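Uncharacterized protein (Vanderwaltozyma polyspora, PDB 5THE) is a budding-yeast Argonaute whose C-terminal lobe probably binds guide RNA for the cleavage of target RNA. Local coordinates at residues D104-D109 with D221-N226; F83-N86 with A90-A93; N184-Y189 with N239-G244. All coordinates share one frame; numbering follows the deposited sequence.

Contact 1. Residues D104-D109 with D221-N226; sequences DKFASD and DNFKKN. With nucleotides of chain B.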
ATOM      1  N   ASP A 104     -13.312  25.140  -2.821  1.00 22.15           N
ATOM      2  CA  ASP A 104     -13.734  25.686  -1.540  1.00 27.90           C
ATOM      3  C   ASP A 104     -14.495  24.654  -0.724  1.00 30.98           C
ATOM      4  O   ASP A 104     -14.301  24.540   0.494  1.00 30.16           O
ATOM      5  CB  ASP A 104     -14.595  26.928  -1.756  1.00 26.94           C
ATOM      6  CG  ASP A 104     -14.895  27.644  -0.459  1.00 29.07           C
ATOM      7  OD1 ASP A 104     -14.007  28.379   0.014  1.00 31.35           O
ATOM      8  OD2 ASP A 104     -16.002  27.465   0.090  1.00 32.74           O
ATOM      9  N   LYS A 105     -15.384  23.909  -1.373  1.00 30.87           N
ATOM     10  CA  LYS A 105     -16.088  22.845  -0.672  1.00 31.29           C
ATOM     11  C   LYS A 105     -15.110  21.774  -0.196  1.00 29.58           C
ATOM     12  O   LYS A 105     -15.240  21.253   0.917  1.00 25.26           O
ATOM     13  CB  LYS A 105     -17.162  22.259  -1.587  1.00 27.62           C
ATOM     14  CG  LYS A 105     -17.816  20.984  -1.084  1.00 41.31           C
ATOM     15  CD  LYS A 105     -19.028  21.265  -0.232  1.00 45.81           C
ATOM     16  CE  LYS A 105     -19.922  20.033  -0.153  1.00 39.96           C
ATOM     17  NZ  LYS A 105     -19.148  18.773   0.025  1.00 35.30           N
ATOM     18  N   PHE A 106     -14.116  21.443  -1.025  1.00 27.00           N
ATOM     19  CA  PHE A 106     -13.090  20.489  -0.616  1.00 27.87           C
ATOM     20  C   PHE A 106     -12.390  20.940   0.664  1.00 28.76           C
ATOM     21  O   PHE A 106     -12.315  20.184   1.642  1.00 26.61           O
ATOM     22  CB  PHE A 106     -12.065  20.294  -1.739  1.00 19.89           C
ATOM     23  CG  PHE A 106     -10.966  19.339  -1.376  1.00 21.19           C
ATOM     24  CD1 PHE A 106     -11.164  17.974  -1.468  1.00 22.60           C
ATOM     25  CD2 PHE A 106      -9.743  19.807  -0.921  1.00 24.37           C
ATOM     26  CE1 PHE A 106     -10.149  17.077  -1.123  1.00 27.88           C
ATOM     27  CE2 PHE A 106      -8.725  18.927  -0.569  1.00 24.97           C
ATOM     28  CZ  PHE A 106      -8.927  17.560  -0.676  1.00 28.09           C
ATOM     29  N   ALA A 107     -11.863  22.173   0.675  1.00 24.80           N
ATOM     30  CA  ALA A 107     -11.119  22.645   1.836  1.00 27.21           C
ATOM     31  C   ALA A 107     -11.967  22.564   3.106  1.00 28.60           C
ATOM     32  O   ALA A 107     -11.504  22.086   4.148  1.00 28.47           O
ATOM     33  CB  ALA A 107     -10.618  24.069   1.606  1.00 24.36           C
ATOM     34  N   SER A 108     -13.224  23.001   3.037  1.00 29.32           N
ATOM     35  CA  SER A 108     -14.028  23.001   4.258  1.00 35.72           C
ATOM     36  C   SER A 108     -14.456  21.587   4.632  1.00 36.46           C
ATOM     37  O   SER A 108     -14.511  21.250   5.819  1.00 34.57           O
ATOM     38  CB  SER A 108     -15.236  23.923   4.109  1.00 36.25           C
ATOM     39  OG  SER A 108     -16.078  23.491   3.066  1.00 43.80           O
ATOM     40  N   ASP A 109     -14.745  20.740   3.638  1.00 29.16           N
ATOM     41  CA  ASP A 109     -15.030  19.332   3.918  1.00 28.95           C
ATOM     42  C   ASP A 109     -13.902  18.682   4.716  1.00 27.37           C
ATOM     43  O   ASP A 109     -14.140  18.029   5.738  1.00 32.85           O
ATOM     44  CB  ASP A 109     -15.247  18.560   2.616  1.00 32.72           C
ATOM     45  CG  ASP A 109     -16.674  18.656   2.095  1.00 37.48           C
ATOM     46  OD1 ASP A 109     -17.538  19.210   2.802  1.00 33.96           O
ATOM     47  OD2 ASP A 109     -16.934  18.151   0.975  1.00 35.05           O
ATOM     48  N   ASP A 221     -14.791  15.108 -13.715  1.00 23.19           N
ATOM     49  CA  ASP A 221     -16.204  14.721 -13.655  1.00 27.48           C
ATOM     50  C   ASP A 221     -16.553  14.053 -12.334  1.00 25.33           C
ATOM     51  O   ASP A 221     -17.728  14.046 -11.951  1.00 23.18           O
ATOM     52  CB  ASP A 221     -16.592  13.814 -14.823  1.00 27.02           C
ATOM     53  CG  ASP A 221     -16.682  14.579 -16.146  1.00 47.19           C
ATOM     54  OD1 ASP A 221     -16.871  15.814 -16.111  1.00 52.83           O
ATOM     55  OD2 ASP A 221     -16.567  13.947 -17.222  1.00 51.68           O
ATOM     56  N   ASN A 222     -15.561  13.534 -11.614  1.00 27.03           N
ATOM     57  CA  ASN A 222     -15.804  13.056 -10.260  1.00 23.67           C
ATOM     58  C   ASN A 222     -15.753  14.197  -9.256  1.00 27.86           C
ATOM     59  O   ASN A 222     -16.689  14.391  -8.469  1.00 29.01           O
ATOM     60  CB  ASN A 222     -14.772  11.996  -9.876  1.00 24.15           C
ATOM     61  CG  ASN A 222     -14.888  10.746 -10.692  1.00 27.24           C
ATOM     62  OD1 ASN A 222     -15.962  10.414 -11.188  1.00 30.87           O
ATOM     63  ND2 ASN A 222     -13.772  10.031 -10.837  1.00 29.61           N
ATOM     64  N   PHE A 223     -14.646  14.942  -9.264  1.00 27.82           N
ATOM     65  CA  PHE A 223     -14.417  15.999  -8.283  1.00 24.20           C
ATOM     66  C   PHE A 223     -15.560  17.001  -8.282  1.00 30.29           C
ATOM     67  O   PHE A 223     -16.027  17.426  -7.217  1.00 27.35           O
ATOM     68  CB  PHE A 223     -13.088  16.694  -8.599  1.00 22.02           C
ATOM     69  CG  PHE A 223     -12.650  17.702  -7.568  1.00 28.02           C
ATOM     70  CD1 PHE A 223     -12.790  17.437  -6.213  1.00 25.88           C
ATOM     71  CD2 PHE A 223     -12.068  18.904  -7.955  1.00 24.61           C
ATOM     72  CE1 PHE A 223     -12.382  18.367  -5.268  1.00 24.33           C
ATOM     73  CE2 PHE A 223     -11.644  19.838  -7.008  1.00 19.32           C
ATOM     74  CZ  PHE A 223     -11.804  19.563  -5.664  1.00 23.24           C
ATOM     75  N   LYS A 224     -16.041  17.370  -9.472  1.00 31.13           N
ATOM     76  CA  LYS A 224     -17.066  18.400  -9.602  1.00 33.36           C
ATOM     77  C   LYS A 224     -18.388  18.025  -8.934  1.00 30.35           C
ATOM     78  O   LYS A 224     -19.242  18.900  -8.768  1.00 34.20           O
ATOM     79  CB  LYS A 224     -17.293  18.715 -11.087  1.00 24.13           C
ATOM     80  CG  LYS A 224     -18.186  17.728 -11.798  1.00 26.53           C
ATOM     81  CD  LYS A 224     -18.101  17.909 -13.311  1.00 30.85           C
ATOM     82  CE  LYS A 224     -18.152  19.378 -13.704  1.00 41.69           C
ATOM     83  NZ  LYS A 224     -19.387  20.051 -13.222  1.00 45.79           N
ATOM     84  N   LYS A 225     -18.584  16.762  -8.546  1.00 25.00           N
ATOM     85  CA  LYS A 225     -19.815  16.389  -7.854  1.00 32.49           C
ATOM     86  C   LYS A 225     -19.867  16.938  -6.433  1.00 25.62           C
ATOM     87  O   LYS A 225     -20.945  16.976  -5.838  1.00 28.82           O
ATOM     88  CB  LYS A 225     -19.971  14.864  -7.808  1.00 38.21           C
ATOM     89  CG  LYS A 225     -20.029  14.180  -9.168  1.00 38.68           C
ATOM     90  CD  LYS A 225     -19.942  12.678  -8.983  1.00 38.91           C
ATOM     91  CE  LYS A 225     -19.830  11.973 -10.314  1.00 49.15           C
ATOM     92  NZ  LYS A 225     -19.730  10.492 -10.207  1.00 52.88           N
ATOM     93  N   ASN A 226     -18.732  17.341  -5.871  1.00 32.01           N
ATOM     94  CA  ASN A 226     -18.682  17.956  -4.541  1.00 32.74           C
ATOM     95  C   ASN A 226     -19.205  17.019  -3.453  1.00 29.47           C
ATOM     96  O   ASN A 226     -19.918  17.436  -2.539  1.00 30.61           O
ATOM     97  CB  ASN A 226     -19.433  19.290  -4.526  1.00 30.36           C
ATOM     98  CG  ASN A 226     -18.855  20.275  -5.516  1.00 35.84           C
ATOM     99  OD1 ASN A 226     -17.639  20.332  -5.693  1.00 34.30           O
ATOM    100  ND2 ASN A 226     -19.721  21.042  -6.183  1.00 30.19           N
TER
ATOM    101  P     A B   2     -10.332   9.726  -9.496  1.00 23.97           P
ATOM    102  OP1   A B   2     -10.833   8.568 -10.278  1.00 22.21           O
ATOM    103  OP2   A B   2     -11.079  11.023  -9.472  1.00 22.82           O
ATOM    104  O5'   A B   2     -10.101   9.244  -7.998  1.00 26.10           O
ATOM    105  C5'   A B   2      -9.300  10.007  -7.092  1.00 21.25           C
ATOM    106  C4'   A B   2      -9.596   9.633  -5.668  1.00 23.35           C
ATOM    107  O4'   A B   2     -10.932  10.067  -5.331  1.00 25.60           O
ATOM    108  C3'   A B   2      -9.621   8.146  -5.367  1.00 24.36           C
ATOM    109  O3'   A B   2      -8.339   7.617  -5.186  1.00 25.47           O
ATOM    110  C2'   A B   2     -10.495   8.078  -4.123  1.00 22.95           C
ATOM    111  O2'   A B   2      -9.774   8.545  -2.992  1.00 22.42           O
ATOM    112  C1'   A B   2     -11.544   9.125  -4.467  1.00 25.10           C
ATOM    113  N9    A B   2     -12.700   8.572  -5.200  1.00 23.09           N
ATOM    114  C8    A B   2     -12.805   8.397  -6.558  1.00 18.41           C
ATOM    115  N7    A B   2     -13.959   7.936  -6.949  1.00 27.37           N
ATOM    116  C5    A B   2     -14.673   7.829  -5.760  1.00 32.83           C
ATOM    117  C6    A B   2     -15.971   7.396  -5.506  1.00 46.01           C
ATOM    118  N6    A B   2     -16.772   6.996  -6.496  1.00 47.84           N
ATOM    119  N1    A B   2     -16.394   7.389  -4.213  1.00 50.28           N
ATOM    120  C2    A B   2     -15.538   7.804  -3.262  1.00 48.70           C
ATOM    121  N3    A B   2     -14.273   8.237  -3.381  1.00 31.22           N
ATOM    122  C4    A B   2     -13.912   8.212  -4.668  1.00 22.37           C
TER

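Contact 2. Residues F83-N86 with A90-A93; sequences FINN and APPA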
ATOM      1  N   PHE A  83      -5.565  22.611 -13.621  1.00 29.74           N
ATOM      2  CA  PHE A  83      -6.505  21.924 -14.496  1.00 26.23           C
ATOM      3  C   PHE A  83      -5.756  21.464 -15.740  1.00 24.48           C
ATOM      4  O   PHE A  83      -5.283  22.284 -16.535  1.00 27.59           O
ATOM      5  CB  PHE A  83      -7.673  22.840 -14.855  1.00 25.65           C
ATOM      6  CG  PHE A  83      -8.822  22.128 -15.513  1.00 26.53           C
ATOM      7  CD1 PHE A  83      -8.841  21.926 -16.883  1.00 31.01           C
ATOM      8  CD2 PHE A  83      -9.883  21.664 -14.762  1.00 28.29           C
ATOM      9  CE1 PHE A  83      -9.895  21.263 -17.493  1.00 27.45           C
ATOM     10  CE2 PHE A  83     -10.945  21.005 -15.367  1.00 23.22           C
ATOM     11  CZ  PHE A  83     -10.943  20.803 -16.733  1.00 26.75           C
ATOM     12  N   ILE A  84      -5.630  20.152 -15.903  1.00 28.09           N
ATOM     13  CA  ILE A  84      -4.960  19.578 -17.063  1.00 25.51           C
ATOM     14  C   ILE A  84      -6.047  19.336 -18.105  1.00 32.54           C
ATOM     15  O   ILE A  84      -6.858  18.416 -17.978  1.00 24.74           O
ATOM     16  CB  ILE A  84      -4.208  18.297 -16.707  1.00 23.49           C
ATOM     17  CG1 ILE A  84      -3.196  18.582 -15.579  1.00 21.98           C
ATOM     18  CG2 ILE A  84      -3.514  17.730 -17.957  1.00 24.31           C
ATOM     19  CD1 ILE A  84      -2.017  19.539 -15.961  1.00 18.28           C
ATOM     20  N   ASN A  85      -6.093  20.197 -19.120  1.00 25.86           N
ATOM     21  CA  ASN A  85      -7.128  20.089 -20.142  1.00 28.06           C
ATOM     22  C   ASN A  85      -6.654  19.097 -21.203  1.00 27.36           C
ATOM     23  O   ASN A  85      -6.113  19.468 -22.247  1.00 24.02           O
ATOM     24  CB  ASN A  85      -7.421  21.456 -20.743  1.00 29.82           C
ATOM     25  CG  ASN A  85      -8.533  21.399 -21.761  1.00 34.01           C
ATOM     26  OD1 ASN A  85      -9.469  20.628 -21.603  1.00 27.77           O
ATOM     27  ND2 ASN A  85      -8.440  22.214 -22.811  1.00 27.31           N
ATOM     28  N   ASN A  86      -6.836  17.804 -20.924  1.00 27.08           N
ATOM     29  CA  ASN A  86      -6.384  16.789 -21.875  1.00 24.97           C
ATOM     30  C   ASN A  86      -7.499  16.433 -22.866  1.00 26.82           C
ATOM     31  O   ASN A  86      -7.898  15.284 -23.021  1.00 26.43           O
ATOM     32  CB  ASN A  86      -5.833  15.559 -21.149  1.00 21.64           C
ATOM     33  CG  ASN A  86      -6.811  14.973 -20.132  1.00 26.62           C
ATOM     34  OD1 ASN A  86      -7.633  15.683 -19.562  1.00 26.73           O
ATOM     35  ND2 ASN A  86      -6.710  13.668 -19.900  1.00 23.87           N
ATOM     36  N   ALA A  90     -11.512  23.797 -25.687  1.00 30.35           N
ATOM     37  CA  ALA A  90     -11.443  24.557 -24.454  1.00 34.95           C
ATOM     38  C   ALA A  90     -12.441  23.979 -23.456  1.00 36.04           C
ATOM     39  O   ALA A  90     -13.477  23.436 -23.848  1.00 38.80           O
ATOM     40  CB  ALA A  90     -11.744  26.038 -24.697  1.00 28.31           C
ATOM     41  N   PRO A  91     -12.147  24.045 -22.160  1.00 36.69           N
ATOM     42  CA  PRO A  91     -13.140  23.634 -21.177  1.00 35.79           C
ATOM     43  C   PRO A  91     -14.349  24.544 -21.246  1.00 32.35           C
ATOM     44  O   PRO A  91     -14.254  25.694 -21.715  1.00 30.08           O
ATOM     45  CB  PRO A  91     -12.397  23.775 -19.838  1.00 34.98           C
ATOM     46  CG  PRO A  91     -11.140  24.511 -20.135  1.00 36.92           C
ATOM     47  CD  PRO A  91     -10.826  24.310 -21.569  1.00 32.59           C
ATOM     48  N   PRO A  92     -15.512  24.070 -20.798  1.00 32.49           N
ATOM     49  CA  PRO A  92     -16.705  24.931 -20.798  1.00 36.11           C
ATOM     50  C   PRO A  92     -16.475  26.187 -19.976  1.00 37.79           C
ATOM     51  O   PRO A  92     -15.695  26.194 -19.019  1.00 35.27           O
ATOM     52  CB  PRO A  92     -17.789  24.048 -20.166  1.00 36.93           C
ATOM     53  CG  PRO A  92     -17.292  22.670 -20.293  1.00 41.81           C
ATOM     54  CD  PRO A  92     -15.793  22.741 -20.241  1.00 33.87           C
ATOM     55  N   ALA A  93     -17.186  27.255 -20.353  1.00 35.85           N
ATOM     56  CA  ALA A  93     -17.026  28.534 -19.674  1.00 36.20           C
ATOM     57  C   ALA A  93     -17.356  28.432 -18.191  1.00 34.27           C
ATOM     58  O   ALA A  93     -16.824  29.200 -17.385  1.00 40.39           O
ATOM     59  CB  ALA A  93     -17.904  29.598 -20.332  1.00 35.75           C
TER

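Contact 3. Residues N184-Y189 with N239-G244; sequences NTYILY and NLKLLG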
ATOM      1  N   ASN A 184       5.554  24.867   0.695  1.00 34.80           N
ATOM      2  CA  ASN A 184       4.364  24.541   1.473  1.00 38.42           C
ATOM      3  C   ASN A 184       3.152  24.440   0.544  1.00 38.71           C
ATOM      4  O   ASN A 184       2.044  24.873   0.874  1.00 43.08           O
ATOM      5  CB  ASN A 184       4.156  25.585   2.581  1.00 37.76           C
ATOM      6  CG  ASN A 184       2.940  25.320   3.451  1.00 40.76           C
ATOM      7  OD1 ASN A 184       2.544  24.178   3.678  1.00 44.64           O
ATOM      8  ND2 ASN A 184       2.330  26.401   3.932  1.00 39.14           N
ATOM      9  N   THR A 185       3.366  23.881  -0.647  1.00 29.84           N
ATOM     10  CA  THR A 185       2.309  23.831  -1.647  1.00 31.55           C
ATOM     11  C   THR A 185       2.062  22.397  -2.098  1.00 31.00           C
ATOM     12  O   THR A 185       2.995  21.677  -2.477  1.00 30.81           O
ATOM     13  CB  THR A 185       2.639  24.730  -2.842  1.00 33.82           C
ATOM     14  OG1 THR A 185       2.488  26.096  -2.449  1.00 35.43           O
ATOM     15  CG2 THR A 185       1.691  24.455  -3.987  1.00 33.58           C
ATOM     16  N   TYR A 186       0.799  21.993  -2.034  1.00 27.92           N
ATOM     17  CA  TYR A 186       0.335  20.701  -2.508  1.00 27.09           C
ATOM     18  C   TYR A 186      -0.374  20.927  -3.827  1.00 27.03           C
ATOM     19  O   TYR A 186      -1.233  21.811  -3.924  1.00 24.16           O
ATOM     20  CB  TYR A 186      -0.617  20.057  -1.491  1.00 23.77           C
ATOM     21  CG  TYR A 186      -0.813  18.580  -1.717  1.00 27.09           C
ATOM     22  CD1 TYR A 186      -1.625  18.117  -2.751  1.00 23.97           C
ATOM     23  CD2 TYR A 186      -0.170  17.643  -0.911  1.00 28.68           C
ATOM     24  CE1 TYR A 186      -1.799  16.769  -2.974  1.00 26.21           C
ATOM     25  CE2 TYR A 186      -0.337  16.286  -1.120  1.00 28.84           C
ATOM     26  CZ  TYR A 186      -1.151  15.857  -2.155  1.00 31.39           C
ATOM     27  OH  TYR A 186      -1.325  14.521  -2.379  1.00 30.30           O
ATOM     28  N   ILE A 187      -0.012  20.155  -4.846  1.00 28.84           N
ATOM     29  CA  ILE A 187      -0.604  20.318  -6.164  1.00 20.98           C
ATOM     30  C   ILE A 187      -1.784  19.372  -6.319  1.00 23.98           C
ATOM     31  O   ILE A 187      -1.666  18.173  -6.054  1.00 28.46           O
ATOM     32  CB  ILE A 187       0.423  20.064  -7.272  1.00 21.71           C
ATOM     33  CG1 ILE A 187       1.483  21.154  -7.282  1.00 21.45           C
ATOM     34  CG2 ILE A 187      -0.291  20.003  -8.625  1.00 23.88           C
ATOM     35  CD1 ILE A 187       2.695  20.735  -8.041  1.00 30.61           C
ATOM     36  N   LEU A 188      -2.907  19.899  -6.791  1.00 21.36           N
ATOM     37  CA  LEU A 188      -4.055  19.080  -7.178  1.00 22.99           C
ATOM     38  C   LEU A 188      -4.209  19.164  -8.692  1.00 23.20           C
ATOM     39  O   LEU A 188      -4.629  20.193  -9.228  1.00 26.60           O
ATOM     40  CB  LEU A 188      -5.323  19.537  -6.461  1.00 25.49           C
ATOM     41  CG  LEU A 188      -6.597  18.796  -6.863  1.00 29.78           C
ATOM     42  CD1 LEU A 188      -6.458  17.285  -6.608  1.00 28.72           C
ATOM     43  CD2 LEU A 188      -7.804  19.385  -6.129  1.00 31.89           C
ATOM     44  N   TYR A 189      -3.836  18.101  -9.388  1.00 21.35           N
ATOM     45  CA  TYR A 189      -4.083  18.035 -10.819  1.00 22.43           C
ATOM     46  C   TYR A 189      -5.542  17.643 -11.040  1.00 26.60           C
ATOM     47  O   TYR A 189      -5.990  16.598 -10.552  1.00 26.12           O
ATOM     48  CB  TYR A 189      -3.144  17.032 -11.478  1.00 21.04           C
ATOM     49  CG  TYR A 189      -1.705  17.473 -11.542  1.00 19.77           C
ATOM     50  CD1 TYR A 189      -1.344  18.632 -12.228  1.00 16.40           C
ATOM     51  CD2 TYR A 189      -0.691  16.704 -10.966  1.00 20.17           C
ATOM     52  CE1 TYR A 189      -0.026  19.030 -12.306  1.00 19.68           C
ATOM     53  CE2 TYR A 189       0.638  17.103 -11.038  1.00 23.17           C
ATOM     54  CZ  TYR A 189       0.963  18.268 -11.711  1.00 23.50           C
ATOM     55  OH  TYR A 189       2.278  18.679 -11.793  1.00 26.51           O
ATOM     56  N   ASN A 239      -3.006  13.433   3.012  1.00 22.66           N
ATOM     57  CA  ASN A 239      -2.491  13.455   4.375  1.00 22.92           C
ATOM     58  C   ASN A 239      -1.303  12.514   4.526  1.00 22.13           C
ATOM     59  O   ASN A 239      -0.302  12.871   5.156  1.00 25.38           O
ATOM     60  CB  ASN A 239      -3.601  13.086   5.361  1.00 20.65           C
ATOM     61  CG  ASN A 239      -3.214  13.353   6.830  1.00 29.22           C
ATOM     62  OD1 ASN A 239      -3.590  12.614   7.720  1.00 31.48           O
ATOM     63  ND2 ASN A 239      -2.524  14.435   7.072  1.00 19.54           N
ATOM     64  N   LEU A 240      -1.387  11.313   3.934  1.00 27.18           N
ATOM     65  CA  LEU A 240      -0.243  10.400   3.953  1.00 30.42           C
ATOM     66  C   LEU A 240       0.972  11.020   3.270  1.00 30.16           C
ATOM     67  O   LEU A 240       2.090  10.962   3.801  1.00 25.32           O
ATOM     68  CB  LEU A 240      -0.607   9.066   3.298  1.00 21.02           C
ATOM     69  CG  LEU A 240      -1.638   8.225   4.072  1.00 24.81           C
ATOM     70  CD1 LEU A 240      -2.069   7.005   3.260  1.00 22.24           C
ATOM     71  CD2 LEU A 240      -1.088   7.801   5.458  1.00 20.24           C
ATOM     72  N   LYS A 241       0.773  11.605   2.076  1.00 26.25           N
ATOM     73  CA  LYS A 241       1.870  12.252   1.363  1.00 23.50           C
ATOM     74  C   LYS A 241       2.461  13.390   2.174  1.00 23.70           C
ATOM     75  O   LYS A 241       3.669  13.638   2.108  1.00 23.42           O
ATOM     76  CB  LYS A 241       1.388  12.752  -0.001  1.00 24.23           C
ATOM     77  CG  LYS A 241       1.261  11.616  -1.008  1.00 25.12           C
ATOM     78  CD  LYS A 241       0.416  12.012  -2.185  1.00 22.38           C
ATOM     79  CE  LYS A 241       0.485  10.975  -3.300  1.00 26.08           C
ATOM     80  NZ  LYS A 241      -0.418  11.367  -4.443  1.00 23.84           N
ATOM     81  N   LEU A 242       1.636  14.056   2.982  1.00 20.64           N
ATOM     82  CA  LEU A 242       2.083  15.061   3.932  1.00 23.39           C
ATOM     83  C   LEU A 242       2.585  14.461   5.251  1.00 23.46           C
ATOM     84  O   LEU A 242       2.625  15.176   6.257  1.00 23.41           O
ATOM     85  CB  LEU A 242       0.949  16.048   4.192  1.00 22.90           C
ATOM     86  CG  LEU A 242       0.655  16.905   2.960  1.00 23.98           C
ATOM     87  CD1 LEU A 242      -0.778  17.452   2.978  1.00 24.58           C
ATOM     88  CD2 LEU A 242       1.674  18.034   2.920  1.00 24.56           C
ATOM     89  N   LEU A 243       2.960  13.181   5.258  1.00 22.14           N
ATOM     90  CA  LEU A 243       3.561  12.498   6.405  1.00 26.32           C
ATOM     91  C   LEU A 243       2.577  12.310   7.544  1.00 25.10           C
ATOM     92  O   LEU A 243       2.980  12.071   8.683  1.00 28.45           O
ATOM     93  CB  LEU A 243       4.815  13.226   6.918  1.00 27.05           C
ATOM     94  CG  LEU A 243       5.865  13.519   5.843  1.00 32.21           C
ATOM     95  CD1 LEU A 243       7.138  14.142   6.445  1.00 33.66           C
ATOM     96  CD2 LEU A 243       6.195  12.259   5.079  1.00 23.30           C
ATOM     97  N   GLY A 244       1.284  12.404   7.263  1.00 26.88           N
ATOM     98  CA  GLY A 244       0.289  12.236   8.292  1.00 24.63           C
ATOM     99  C   GLY A 244      -0.036  10.782   8.579  1.00 23.42           C
ATOM    100  O   GLY A 244       0.497   9.843   7.991  1.00 26.11           O
TER

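Contact 1. Residues D104-D109 with D221-N226
The side chains of Phe106 and Phe223 cross at about a right angle where helix 95-111 packs on the end of helix 220-223, in the Rossmann-like MID domain of an Argonaute. The approach is lopsided: Phe106 brings its CB to the rim of the Phe223 ring, near the ring plane and 4.0 Å from CZ, while Phe223 CE1 comes obliquely on Phe106 CD1. The contact is thus apolar and not a stack. Leu99, Ser102 and Met103 of helix 95-111 also touch Phe223, and Met238 of helix 228-241 touches Phe106.

On the adjoining position of helix 95-111, Lys105 runs at a slant past Asn226. Its CG stands anti to the backbone N (chi1 170°), and bends further along the chain bring NZ back to Asn226 O, a hydrogen bond of 3.0 Å. The ammonium lies above the carbonyl plane, 50° out of it. It also forms a salt bridge with Asp109 OD2, modelled so short that its exact length is doubtful; Asn231 ND2 is a second donor to that oxygen. Asn226 closes a type I turn from Phe223 and takes positive phi, while its OD1 bonds to Ser102 OG.

The same short helix faces the RNA through Asn222. Its ND2 donates an almost perfectly straight bond, 179° at the hydrogen, to OP2 of nucleotide A2 of chain B at 3.2 Å.

Contact 2. Residues F83-N86 with A90-A93
Asn85 and Pro91 press together where the chain leaves strand 77-85, a parallel strand of the MID-domain sheet, and doubles back toward helix 95-111. Asn85 is the centre of an inverse gamma turn, whose Asn86 N to Ile84 O bond is weak.

The tight side is the meeting of amide and proline ring, which cross obliquely. With CG of Asn85 anti to its own backbone N (chi1 -177°), the carboxamide reaches out to the loop, and Pro91 CD lies 3.7 Å from its carbon CG. Polar bonds from beyond the two segments fix the rotation of this amide: OD1 accepts from Arg192 NH1, while ND2 donates to Asn127 OD1 and Thr89 O. Pro91 thus packs against a group already held in place.

Packing thins out on either flank. Phe83 reaches the proline ring obliquely, its CE1 4.3 Å from Pro91 CB, and its own ring makes an edge-to-face contact with Trp220; Leu125 touches both Phe83 and Pro91. At the solvent side, exposed Ala90 points its methyl away and offers only backbone, its CA 4.1 Å from Asn85 ND2. The nearest approach belongs to that same nitrogen, which lies 3.4 Å from Pro91 CD.

Contact 3. Residues N184-Y189 with N239-G244
Tyr186 reaches from strand 185-191 to the C-terminal end of helix 228-241, where Lys241 and Leu242 receive its ring and hydroxyl. The apolar contacts fall along one side of the ring. Leu242 comes in obliquely, with CD1 3.9 Å from Tyr186 CD2, whereas Lys241 CB sits at the ring edge, near its plane, 4.1 Å from CE2. Having CG anti to the backbone N (chi1 -163°) carries the ring off the strand toward the helix end.

Close packing continues at the phenolic oxygen. The lysine chain is extended beyond CG and runs at about a right angle to the tyrosine, passing OH so closely that Lys241 CD lies only 3.1 Å from it.

The polar ends find separate mates on strand 215-219: Tyr186 OH pairs with Ser216 OG, and Lys241 NZ donates to Asn215 O. The ammonium also has a long, weak ion pair with the terminal carboxylate of Ile549, and the side chain packs on a phosphate of the bound RNA. A leucine in place of Tyr186 would probably leave Ser216 without its hydroxyl partner and open a gap alongside the Lys241 methylenes.

Backbone bonds shape the helix end itself. Gly244 N reaches Asn239 O at 2.7 Å and Leu243 N reaches Leu240 O at 2.8 Å, with positive phi at Leu243, the C-prime residue. This is a Schellman motif, here ending a helix beside the parallel sheet of an Argonaute MID domain.

The three contacts link strands, a loop and helices of one Rossmann-like domain. Contacts 1 and 3 have centres 16 Å apart and alternate along the chain; they touch where Phe223 CE2 meets Leu188 CD2 at 4.0 Å. Contacts 2 and 3 share the parallel sheet through the neighbouring strands 77-85 and 185-191, with Ile84 CG1 3.8 Å from Tyr189 CD1. Contacts 1 and 2 do not touch, their nearest atoms being about 7 Å apart, yet the chain runs from strand 77-85 through the loop of contact 2 into helix 95-111. Bound RNA is hydrogen-bonded at Asn222 of contact 1 and lies about 4 Å from the nearest atom of contact 3 and about 7 Å from that of contact 2.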